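Local coordinates for protein oxidoreductase (Listeria innocua, PDB 3E18) that binds NAD and is probably a dehydrogenase of the GFO/IDH/MocA family, with a substrate that has not been established, at residues A[100-105]-A[327-332]; A[134-139]-A[299-304]; A[154-159]-A[231-236]; A[258-263]-A[290-295]. One frame throughout, in Å; residues are numbered along the deposited sequence.

Contact 1: A[100-105]-A[327-332]; sequences MTSEDL and EVYQVL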
# COMPACT_ATOMS: atom_id res chain seq x y z
N MET A 100 -24.03 -10.92 -9.25
CA MET A 100 -23.58 -9.53 -9.20
C MET A 100 -24.02 -8.81 -7.92
O MET A 100 -23.54 -7.72 -7.62
CB MET A 100 -24.00 -8.79 -10.47
CG MET A 100 -23.19 -9.26 -11.69
SD MET A 100 -23.86 -8.77 -13.28
CE MET A 100 -25.62 -8.64 -12.94
N THR A 101 -24.92 -9.42 -7.15
CA THR A 101 -25.26 -8.87 -5.83
C THR A 101 -25.29 -9.97 -4.79
O THR A 101 -25.49 -11.14 -5.12
CB THR A 101 -26.63 -8.13 -5.78
OG1 THR A 101 -27.70 -9.08 -5.81
CG2 THR A 101 -26.79 -7.14 -6.92
N SER A 102 -25.13 -9.61 -3.53
CA SER A 102 -25.16 -10.59 -2.47
C SER A 102 -26.58 -11.14 -2.30
O SER A 102 -26.76 -12.33 -2.02
CB SER A 102 -24.63 -10.01 -1.17
OG SER A 102 -25.46 -8.99 -0.68
N GLU A 103 -27.59 -10.28 -2.49
CA GLU A 103 -28.99 -10.70 -2.38
C GLU A 103 -29.34 -11.76 -3.40
O GLU A 103 -30.06 -12.69 -3.08
CB GLU A 103 -29.97 -9.52 -2.51
CG GLU A 103 -30.13 -8.68 -1.24
CD GLU A 103 -30.63 -9.48 -0.04
OE1 GLU A 103 -31.64 -10.21 -0.16
OE2 GLU A 103 -30.00 -9.36 1.04
N ASP A 104 -28.80 -11.63 -4.62
CA ASP A 104 -29.03 -12.63 -5.66
C ASP A 104 -28.58 -14.04 -5.28
O ASP A 104 -29.25 -15.02 -5.63
CB ASP A 104 -28.32 -12.24 -6.97
CG ASP A 104 -29.00 -11.09 -7.70
OD1 ASP A 104 -30.07 -10.65 -7.24
OD2 ASP A 104 -28.47 -10.64 -8.75
N LEU A 105 -27.46 -14.16 -4.57
CA LEU A 105 -26.95 -15.46 -4.16
C LEU A 105 -27.83 -16.01 -3.05
O LEU A 105 -28.08 -17.21 -2.99
CB LEU A 105 -25.47 -15.38 -3.72
CG LEU A 105 -24.89 -16.63 -3.03
CD1 LEU A 105 -24.94 -17.87 -3.95
CD2 LEU A 105 -23.49 -16.40 -2.52
N GLU A 327 -19.57 -18.45 2.78
CA GLU A 327 -18.30 -17.78 2.55
C GLU A 327 -18.39 -16.93 1.28
O GLU A 327 -17.93 -15.80 1.25
CB GLU A 327 -17.16 -18.78 2.38
CG GLU A 327 -16.85 -19.64 3.59
CD GLU A 327 -15.88 -20.78 3.29
OE1 GLU A 327 -15.65 -21.13 2.11
OE2 GLU A 327 -15.33 -21.33 4.25
N VAL A 328 -18.97 -17.52 0.24
CA VAL A 328 -19.13 -16.87 -1.06
C VAL A 328 -20.00 -15.60 -0.93
O VAL A 328 -19.70 -14.56 -1.55
CB VAL A 328 -19.66 -17.89 -2.12
CG1 VAL A 328 -19.90 -17.24 -3.47
CG2 VAL A 328 -18.65 -19.00 -2.30
N TYR A 329 -21.03 -15.70 -0.08
CA TYR A 329 -21.91 -14.59 0.32
C TYR A 329 -21.15 -13.43 0.97
O TYR A 329 -21.33 -12.27 0.58
CB TYR A 329 -23.02 -15.09 1.27
CG TYR A 329 -23.92 -14.00 1.82
CD1 TYR A 329 -24.79 -13.31 0.97
CD2 TYR A 329 -23.90 -13.65 3.17
CE1 TYR A 329 -25.62 -12.30 1.46
CE2 TYR A 329 -24.74 -12.64 3.68
CZ TYR A 329 -25.59 -11.97 2.81
OH TYR A 329 -26.41 -10.97 3.26
N GLN A 330 -20.29 -13.75 1.94
CA GLN A 330 -19.49 -12.73 2.63
C GLN A 330 -18.52 -12.03 1.68
O GLN A 330 -18.29 -10.83 1.80
CB GLN A 330 -18.74 -13.31 3.82
CG GLN A 330 -19.65 -13.84 4.93
CD GLN A 330 -20.51 -12.77 5.60
OE1 GLN A 330 -20.12 -11.60 5.69
NE2 GLN A 330 -21.68 -13.17 6.08
N VAL A 331 -17.97 -12.78 0.73
CA VAL A 331 -17.17 -12.17 -0.34
C VAL A 331 -18.00 -11.18 -1.14
O VAL A 331 -17.57 -10.06 -1.37
CB VAL A 331 -16.52 -13.22 -1.23
CG1 VAL A 331 -15.80 -12.57 -2.42
CG2 VAL A 331 -15.54 -14.06 -0.42
N LEU A 332 -19.22 -11.57 -1.54
CA LEU A 332 -20.05 -10.68 -2.36
C LEU A 332 -20.45 -9.41 -1.60
O LEU A 332 -20.49 -8.34 -2.19
CB LEU A 332 -21.29 -11.40 -2.92
CG LEU A 332 -21.09 -12.54 -3.93
CD1 LEU A 332 -22.43 -13.22 -4.18
CD2 LEU A 332 -20.52 -12.07 -5.25
O HOH W 1 -27.17 -9.19 1.30
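L105 pushes its CD2 methyl against helix 327-332, and this is where the contact is tightest. CD2 lies 3.5 Å from the backbone N of Y329 and also touches V328 CG1 and L332 CD1, so a single methyl meets backbone and two side chains. The torsion chi1 of 169° swings CG of L105 away from its own backbone N and out across the gap. Next to it, L332 brings CB to 4.0 Å from S102 CA; a small serine suits this close backbone approach. Y329 closes the other side. Its CE1 is 3.6 Å from S102 CB, and S102 O lies in plane at the ring edge. Here the contact turns polar and wetter: one water donates to S102 OG and E103 OE2 and also hydrogen-bonds to Y329 OH at 2.8 Å, while S102 OG has a further partner in E336, one turn beyond L332. T101, with OG1 accepting from D104 N at 3.0 Å, is the N-cap of helix 102-115. The arrangement is a capped helix of the NAD-binding Rossmann domain resting at its N-terminal end on the late helix 325-344.

Contact 2: A[134-139]-A[299-304]; sequences IKEMFE and APAKLA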
# COMPACT_ATOMS: atom_id res chain seq x y z
N ILE A 134 1.21 -19.32 1.58
CA ILE A 134 0.78 -18.33 2.59
C ILE A 134 -0.08 -18.97 3.69
O ILE A 134 0.05 -18.64 4.89
CB ILE A 134 0.02 -17.13 1.93
CG1 ILE A 134 0.87 -16.49 0.81
CG2 ILE A 134 -0.35 -16.07 2.94
CD1 ILE A 134 2.19 -15.86 1.30
N LYS A 135 -0.96 -19.88 3.28
CA LYS A 135 -1.80 -20.62 4.21
C LYS A 135 -0.94 -21.48 5.13
O LYS A 135 -1.18 -21.54 6.33
CB LYS A 135 -2.80 -21.49 3.44
CG LYS A 135 -3.83 -22.19 4.31
CD LYS A 135 -4.95 -22.73 3.44
CE LYS A 135 -6.21 -23.01 4.25
NZ LYS A 135 -6.07 -24.29 4.98
N GLU A 136 0.07 -22.13 4.58
CA GLU A 136 1.04 -22.87 5.42
C GLU A 136 1.72 -21.95 6.44
O GLU A 136 1.74 -22.25 7.65
CB GLU A 136 2.07 -23.60 4.55
CG GLU A 136 3.15 -24.39 5.34
CD GLU A 136 2.64 -25.68 6.00
OE1 GLU A 136 1.46 -26.05 5.81
OE2 GLU A 136 3.45 -26.34 6.70
N MET A 137 2.24 -20.81 5.97
CA MET A 137 2.89 -19.83 6.85
C MET A 137 1.95 -19.33 7.93
O MET A 137 2.33 -19.23 9.09
CB MET A 137 3.46 -18.65 6.05
CG MET A 137 4.55 -19.03 5.06
SD MET A 137 5.03 -17.69 3.97
CE MET A 137 5.68 -16.51 5.14
N PHE A 138 0.70 -19.05 7.54
CA PHE A 138 -0.32 -18.51 8.43
C PHE A 138 -0.64 -19.51 9.55
O PHE A 138 -0.69 -19.14 10.73
CB PHE A 138 -1.58 -18.17 7.61
CG PHE A 138 -2.64 -17.40 8.36
CD1 PHE A 138 -2.62 -16.01 8.40
CD2 PHE A 138 -3.70 -18.07 8.98
CE1 PHE A 138 -3.60 -15.30 9.09
CE2 PHE A 138 -4.68 -17.37 9.67
CZ PHE A 138 -4.64 -15.98 9.72
N GLU A 139 -0.84 -20.77 9.18
CA GLU A 139 -1.27 -21.81 10.12
C GLU A 139 -0.13 -22.32 11.01
O GLU A 139 -0.31 -22.56 12.20
CB GLU A 139 -1.88 -22.99 9.36
CG GLU A 139 -3.22 -22.67 8.73
CD GLU A 139 -3.71 -23.76 7.80
OE1 GLU A 139 -2.91 -24.65 7.45
OE2 GLU A 139 -4.89 -23.71 7.43
N ALA A 299 6.94 -25.54 1.94
CA ALA A 299 6.11 -26.29 1.01
C ALA A 299 4.66 -25.84 1.24
O ALA A 299 4.30 -25.52 2.38
CB ALA A 299 6.26 -27.81 1.25
N PRO A 300 3.85 -25.79 0.17
CA PRO A 300 2.45 -25.35 0.31
C PRO A 300 1.65 -26.27 1.21
O PRO A 300 1.92 -27.48 1.27
CB PRO A 300 1.92 -25.43 -1.12
CG PRO A 300 2.82 -26.43 -1.80
CD PRO A 300 4.16 -26.14 -1.24
N ALA A 301 0.69 -25.70 1.95
CA ALA A 301 -0.30 -26.49 2.69
C ALA A 301 -1.08 -27.40 1.73
O ALA A 301 -1.10 -27.18 0.52
CB ALA A 301 -1.25 -25.57 3.44
N LYS A 302 -1.72 -28.43 2.27
CA LYS A 302 -2.54 -29.29 1.43
C LYS A 302 -3.98 -28.78 1.37
O LYS A 302 -4.56 -28.46 2.40
CB LYS A 302 -2.48 -30.75 1.93
CG LYS A 302 -1.10 -31.38 1.86
CD LYS A 302 -0.65 -31.58 0.41
CE LYS A 302 0.81 -31.96 0.32
NZ LYS A 302 1.27 -31.89 -1.11
N LEU A 303 -4.54 -28.66 0.17
CA LEU A 303 -5.99 -28.51 0.03
C LEU A 303 -6.53 -29.68 -0.77
O LEU A 303 -6.32 -29.78 -1.99
CB LEU A 303 -6.40 -27.16 -0.60
CG LEU A 303 -7.89 -26.79 -0.50
CD1 LEU A 303 -8.43 -26.90 0.94
CD2 LEU A 303 -8.17 -25.42 -1.03
N ALA A 304 -7.20 -30.59 -0.07
CA ALA A 304 -7.60 -31.87 -0.64
C ALA A 304 -9.04 -32.25 -0.32
O ALA A 304 -9.51 -31.99 0.80
CB ALA A 304 -6.63 -32.99 -0.19
O HOH W 2 5.09 -27.11 4.45
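E136 and A301 face each other where helix 129-140 meets the loop at 299-304, their CA atoms 4.7 Å apart. The glutamate sets out toward the loop. With chi1 at 179° its CG leaves opposite the backbone N, and a bend at chi2 (73°) folds the carboxylate back beside the alanine, so that OE1 ends 3.6 Å from A301 CB. On the way CG passes 3.4 Å from A299 O, and CB rests against the peptide between P300 and A301. The A301 methyl points at the helix and fits between E136 and the CG of K135, which is 4.3 Å from A301 CB; alanine, with its single methyl, suits so close a backbone approach. K135 runs out almost fully extended until its last bend, where NZ meets E139 OE2 one turn on at 2.8 Å. This salt bridge reaches the carboxylate on its syn side, 28° out of its plane, and lies along the helix flank, probably steadying both long chains. P300 packs on E129, L132 and I133, and A301 shares a backbone hydrogen bond with L132. Between the two segments themselves no direct hydrogen bond forms. A water donates to A299 O at 2.7 Å and, weakly, to E136 OE2. The chemistry is thus mostly van der Waals, with the charges paired within the helix or hydrated at the surface.

Contact 3: A[154-159]-A[231-236]; sequences HGANGI and TNFIKL. With GOL (glycerol), chain J.
H154 and L236 are joined by a nearly straight bond: L236 N donates to H154 ND1 at 3.2 Å, with 174° at the hydrogen, although the amide lies 29° out of the imidazole plane. ND1 is therefore an acceptor, and the proton probably sits on NE2, which bonds to E227. Histidine suits the place because it can accept on one side and donate on the other. Over the centre of the same ring lies the amide nitrogen of N232, ND2, 3.3 Å above the plane; its bonding partner is Y240 OH of the second subunit. The other end of that amide, OD1, accepts from T231 N in its carbonyl plane. G155 O takes N232 N at 2.8 Å, the donor standing above the carbonyl plane. A156 N is bonded to E289 of the second subunit, while the A156 methyl sits over one face of the F233 ring, 4.0 Å from its centroid, in a CH-pi contact. The second subunit also serves T231 OG1 (K242), I234 O (Y240 OH) and F233 N (T247 OG1). A glycerol, probably from the crystallisation liquor, completes the group: its O2 accepts from H154 N and donates to H154 O at 3.1 Å. The loops leave the C-terminal ends of interior strands 146-154 and 223-229, the first heading for helix 173-188, the second for strand 239-243, against the second subunit.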
# COMPACT_ATOMS: atom_id res chain seq x y z
N HIS A 154 -0.64 -7.88 -10.69
CA HIS A 154 -0.30 -6.78 -11.57
C HIS A 154 0.04 -7.30 -12.95
O HIS A 154 0.58 -8.39 -13.10
CB HIS A 154 0.94 -6.05 -11.03
CG HIS A 154 0.67 -5.13 -9.87
ND1 HIS A 154 1.66 -4.38 -9.28
CD2 HIS A 154 -0.47 -4.82 -9.21
CE1 HIS A 154 1.15 -3.67 -8.30
NE2 HIS A 154 -0.15 -3.91 -8.24
N GLY A 155 -0.25 -6.49 -13.97
CA GLY A 155 0.13 -6.84 -15.34
C GLY A 155 -0.09 -5.63 -16.22
O GLY A 155 -0.57 -4.62 -15.74
N ALA A 156 0.29 -5.71 -17.49
CA ALA A 156 0.01 -4.61 -18.40
C ALA A 156 -0.65 -5.10 -19.69
O ALA A 156 -0.17 -4.81 -20.78
CB ALA A 156 1.27 -3.81 -18.68
N ASN A 157 -1.74 -5.83 -19.54
CA ASN A 157 -2.48 -6.35 -20.69
C ASN A 157 -3.90 -5.78 -20.83
O ASN A 157 -4.61 -6.09 -21.78
CB ASN A 157 -2.49 -7.89 -20.66
CG ASN A 157 -1.15 -8.49 -21.05
OD1 ASN A 157 -0.45 -7.96 -21.91
ND2 ASN A 157 -0.79 -9.60 -20.40
N GLY A 158 -4.29 -4.92 -19.89
CA GLY A 158 -5.60 -4.30 -19.93
C GLY A 158 -6.71 -5.26 -19.54
O GLY A 158 -6.46 -6.25 -18.86
N ILE A 159 -7.94 -4.95 -19.97
CA ILE A 159 -9.11 -5.79 -19.70
C ILE A 159 -9.36 -6.69 -20.92
O ILE A 159 -9.48 -6.19 -22.05
CB ILE A 159 -10.37 -4.93 -19.38
CG1 ILE A 159 -10.17 -4.13 -18.08
CG2 ILE A 159 -11.65 -5.79 -19.28
CD1 ILE A 159 -11.27 -3.10 -17.85
N THR A 231 -2.43 -2.08 -15.73
CA THR A 231 -1.70 -0.98 -16.38
C THR A 231 -0.30 -0.84 -15.78
O THR A 231 0.29 0.25 -15.76
CB THR A 231 -2.46 0.36 -16.20
OG1 THR A 231 -2.80 0.53 -14.81
CG2 THR A 231 -3.73 0.36 -17.01
N ASN A 232 0.23 -1.95 -15.26
CA ASN A 232 1.47 -1.96 -14.52
C ASN A 232 2.56 -2.63 -15.33
O ASN A 232 2.63 -3.86 -15.38
CB ASN A 232 1.29 -2.71 -13.22
CG ASN A 232 0.17 -2.16 -12.39
OD1 ASN A 232 -0.97 -2.04 -12.86
ND2 ASN A 232 0.46 -1.83 -11.14
N PHE A 233 3.42 -1.82 -15.94
CA PHE A 233 4.49 -2.32 -16.80
C PHE A 233 5.64 -2.91 -15.98
O PHE A 233 6.51 -3.60 -16.50
CB PHE A 233 4.97 -1.21 -17.74
CG PHE A 233 3.93 -0.77 -18.73
CD1 PHE A 233 3.77 -1.46 -19.94
CD2 PHE A 233 3.12 0.33 -18.47
CE1 PHE A 233 2.81 -1.07 -20.86
CE2 PHE A 233 2.15 0.73 -19.39
CZ PHE A 233 2.00 0.02 -20.59
N ILE A 234 5.60 -2.64 -14.67
CA ILE A 234 6.47 -3.27 -13.71
C ILE A 234 5.54 -3.80 -12.61
O ILE A 234 4.64 -3.09 -12.18
CB ILE A 234 7.50 -2.25 -13.13
CG1 ILE A 234 8.44 -1.77 -14.24
CG2 ILE A 234 8.29 -2.85 -11.97
CD1 ILE A 234 9.34 -0.58 -13.86
N LYS A 235 5.75 -5.06 -12.22
CA LYS A 235 4.89 -5.71 -11.25
C LYS A 235 5.50 -5.64 -9.85
O LYS A 235 6.70 -5.81 -9.69
CB LYS A 235 4.66 -7.18 -11.64
CG LYS A 235 4.08 -7.40 -13.04
CD LYS A 235 3.94 -8.89 -13.35
CE LYS A 235 3.38 -9.14 -14.74
NZ LYS A 235 4.37 -8.94 -15.84
N LEU A 236 4.66 -5.38 -8.85
CA LEU A 236 5.06 -5.52 -7.46
C LEU A 236 4.86 -7.00 -7.09
O LEU A 236 4.24 -7.72 -7.86
CB LEU A 236 4.21 -4.60 -6.56
CG LEU A 236 4.50 -3.09 -6.64
CD1 LEU A 236 3.63 -2.32 -5.65
CD2 LEU A 236 5.97 -2.78 -6.38
C1 GOL J . 2.34 -12.02 -9.94
O1 GOL J . 3.02 -12.09 -11.17
C2 GOL J . 1.37 -10.84 -9.94
O2 GOL J . 0.68 -10.76 -11.16
C3 GOL J . 2.12 -9.53 -9.72
O3 GOL J . 1.63 -8.82 -8.60

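Contact 4: A[258-263]-A[290-295]; sequences EIVKPT and EATNTL
T263 and N293 meet methyl to amide: T263 CG2 sits over one face of the N293 side-chain amide, 3.4 Å from ND2, with the side chains nearly perpendicular. At the far end T294 CG2 lies over one face of the E258 carboxylate, 3.7 Å from OE1. Peptide carbonyls are used differently. E290 O receives T263 OG1 at 2.8 Å in its plane, on a lone pair, whereas A291 O receives T263 N from 44° out of the plane. T263 sets its hydroxyl between its own N and carbonyl carbon (chi1 72°), which brings it to E290 O and puts the methyl over the amide. Between these ends run four backbone bonds, paired as I259 with L295 and K261 with N293; K261 N donates to N293 O at 2.9 Å. P262 falls in a non-hydrogen-bonded pair with T292, so its missing N-H costs no bond here. The beta-branched V260 brings CG1 to 3.8 Å from T292 CB, and this side packs on F233 and I234 of the second subunit. On the other face K261 CD rests 3.8 Å from L295 CD1, and NZ reaches backbone oxygens of E245 and T142. I259 lies on that face too, against T142, I143 and P298. The strands run at 157°, an antiparallel pair in which 292-295 forms the outermost strand of the large mixed sheet beside 257-262, consistent with the open-faced sheet of GFO/IDH/MocA dehydrogenases.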
# COMPACT_ATOMS: atom_id res chain seq x y z
N GLU A 258 11.23 -15.50 -0.36
CA GLU A 258 11.95 -15.90 0.82
C GLU A 258 11.26 -15.38 2.04
O GLU A 258 10.31 -14.62 1.96
CB GLU A 258 13.40 -15.37 0.81
CG GLU A 258 13.54 -13.86 0.84
CD GLU A 258 14.99 -13.41 0.82
OE1 GLU A 258 15.83 -14.08 0.17
OE2 GLU A 258 15.30 -12.39 1.46
N ILE A 259 11.79 -15.78 3.17
CA ILE A 259 11.34 -15.31 4.46
C ILE A 259 12.57 -14.79 5.21
O ILE A 259 13.64 -15.38 5.12
CB ILE A 259 10.72 -16.47 5.22
CG1 ILE A 259 9.36 -16.81 4.60
CG2 ILE A 259 10.55 -16.14 6.70
CD1 ILE A 259 8.95 -18.22 4.84
N VAL A 260 12.41 -13.67 5.92
CA VAL A 260 13.45 -13.15 6.80
C VAL A 260 12.85 -13.00 8.21
O VAL A 260 11.80 -12.42 8.38
CB VAL A 260 14.05 -11.83 6.26
CG1 VAL A 260 15.17 -11.32 7.17
CG2 VAL A 260 14.64 -12.05 4.85
N LYS A 261 13.52 -13.56 9.21
CA LYS A 261 13.02 -13.55 10.59
C LYS A 261 14.07 -12.96 11.51
O LYS A 261 15.25 -13.10 11.24
CB LYS A 261 12.76 -14.99 11.07
CG LYS A 261 11.63 -15.75 10.37
CD LYS A 261 11.59 -17.24 10.80
CE LYS A 261 11.36 -17.40 12.31
NZ LYS A 261 10.03 -16.91 12.71
N PRO A 262 13.65 -12.33 12.63
CA PRO A 262 14.60 -11.90 13.65
C PRO A 262 15.17 -13.09 14.45
O PRO A 262 14.50 -14.12 14.59
CB PRO A 262 13.74 -11.04 14.59
CG PRO A 262 12.37 -11.60 14.44
CD PRO A 262 12.26 -12.00 12.99
N THR A 263 16.39 -12.94 14.95
CA THR A 263 16.97 -13.89 15.90
C THR A 263 16.92 -13.28 17.30
O THR A 263 16.60 -12.10 17.44
CB THR A 263 18.44 -14.19 15.62
OG1 THR A 263 19.24 -13.05 15.96
CG2 THR A 263 18.67 -14.51 14.15
N GLU A 290 24.14 -10.90 12.42
CA GLU A 290 23.65 -11.71 13.54
C GLU A 290 22.16 -11.57 13.88
O GLU A 290 21.59 -12.46 14.52
CB GLU A 290 24.49 -11.44 14.80
CG GLU A 290 24.51 -9.99 15.28
CD GLU A 290 25.73 -9.21 14.81
OE1 GLU A 290 26.22 -9.44 13.67
OE2 GLU A 290 26.21 -8.35 15.58
N ALA A 291 21.55 -10.46 13.46
CA ALA A 291 20.17 -10.10 13.84
C ALA A 291 19.04 -10.87 13.13
O ALA A 291 17.91 -10.90 13.61
CB ALA A 291 19.96 -8.59 13.67
N THR A 292 19.33 -11.45 11.97
CA THR A 292 18.28 -12.10 11.20
C THR A 292 18.68 -13.48 10.65
O THR A 292 19.87 -13.79 10.50
CB THR A 292 17.80 -11.24 9.98
OG1 THR A 292 18.85 -11.16 9.01
CG2 THR A 292 17.36 -9.84 10.40
N ASN A 293 17.66 -14.27 10.35
CA ASN A 293 17.81 -15.50 9.58
C ASN A 293 17.03 -15.41 8.28
O ASN A 293 15.91 -14.91 8.26
CB ASN A 293 17.26 -16.69 10.36
CG ASN A 293 18.17 -17.12 11.49
OD1 ASN A 293 19.38 -17.20 11.33
ND2 ASN A 293 17.57 -17.40 12.65
N THR A 294 17.60 -15.91 7.19
CA THR A 294 16.88 -15.97 5.93
C THR A 294 16.54 -17.41 5.59
O THR A 294 17.41 -18.29 5.60
CB THR A 294 17.69 -15.33 4.81
OG1 THR A 294 17.96 -13.98 5.17
CG2 THR A 294 16.93 -15.36 3.50
N LEU A 295 15.26 -17.64 5.28
CA LEU A 295 14.73 -18.97 5.05
C LEU A 295 14.08 -19.07 3.68
O LEU A 295 13.62 -18.07 3.12
CB LEU A 295 13.66 -19.32 6.10
CG LEU A 295 13.97 -19.52 7.58
CD1 LEU A 295 14.34 -18.24 8.31
CD2 LEU A 295 12.73 -20.11 8.23

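From the N terminus, the chain first enters contact 1 at 100-105, in the Rossmann domain, and returns to close it only at 327-332, in the long late helix; the other three lie within. Contact 2 opens next, at 134-139, and closes at 299-304, enclosing the remaining two. Contacts 3 and 4 follow in series, 154-159 with 231-236 and then 258-263 with 290-295, and no pair crosses another. Contact 1 ties the nucleotide domain to the late helix, contact 2 a helix to the loop that follows edge strand 292-295, and contacts 3 and 4 the large sheet's loops and edge. M137 of contact 2 packs on I259 of contact 4, while contacts 3 and 4 both touch the second subunit.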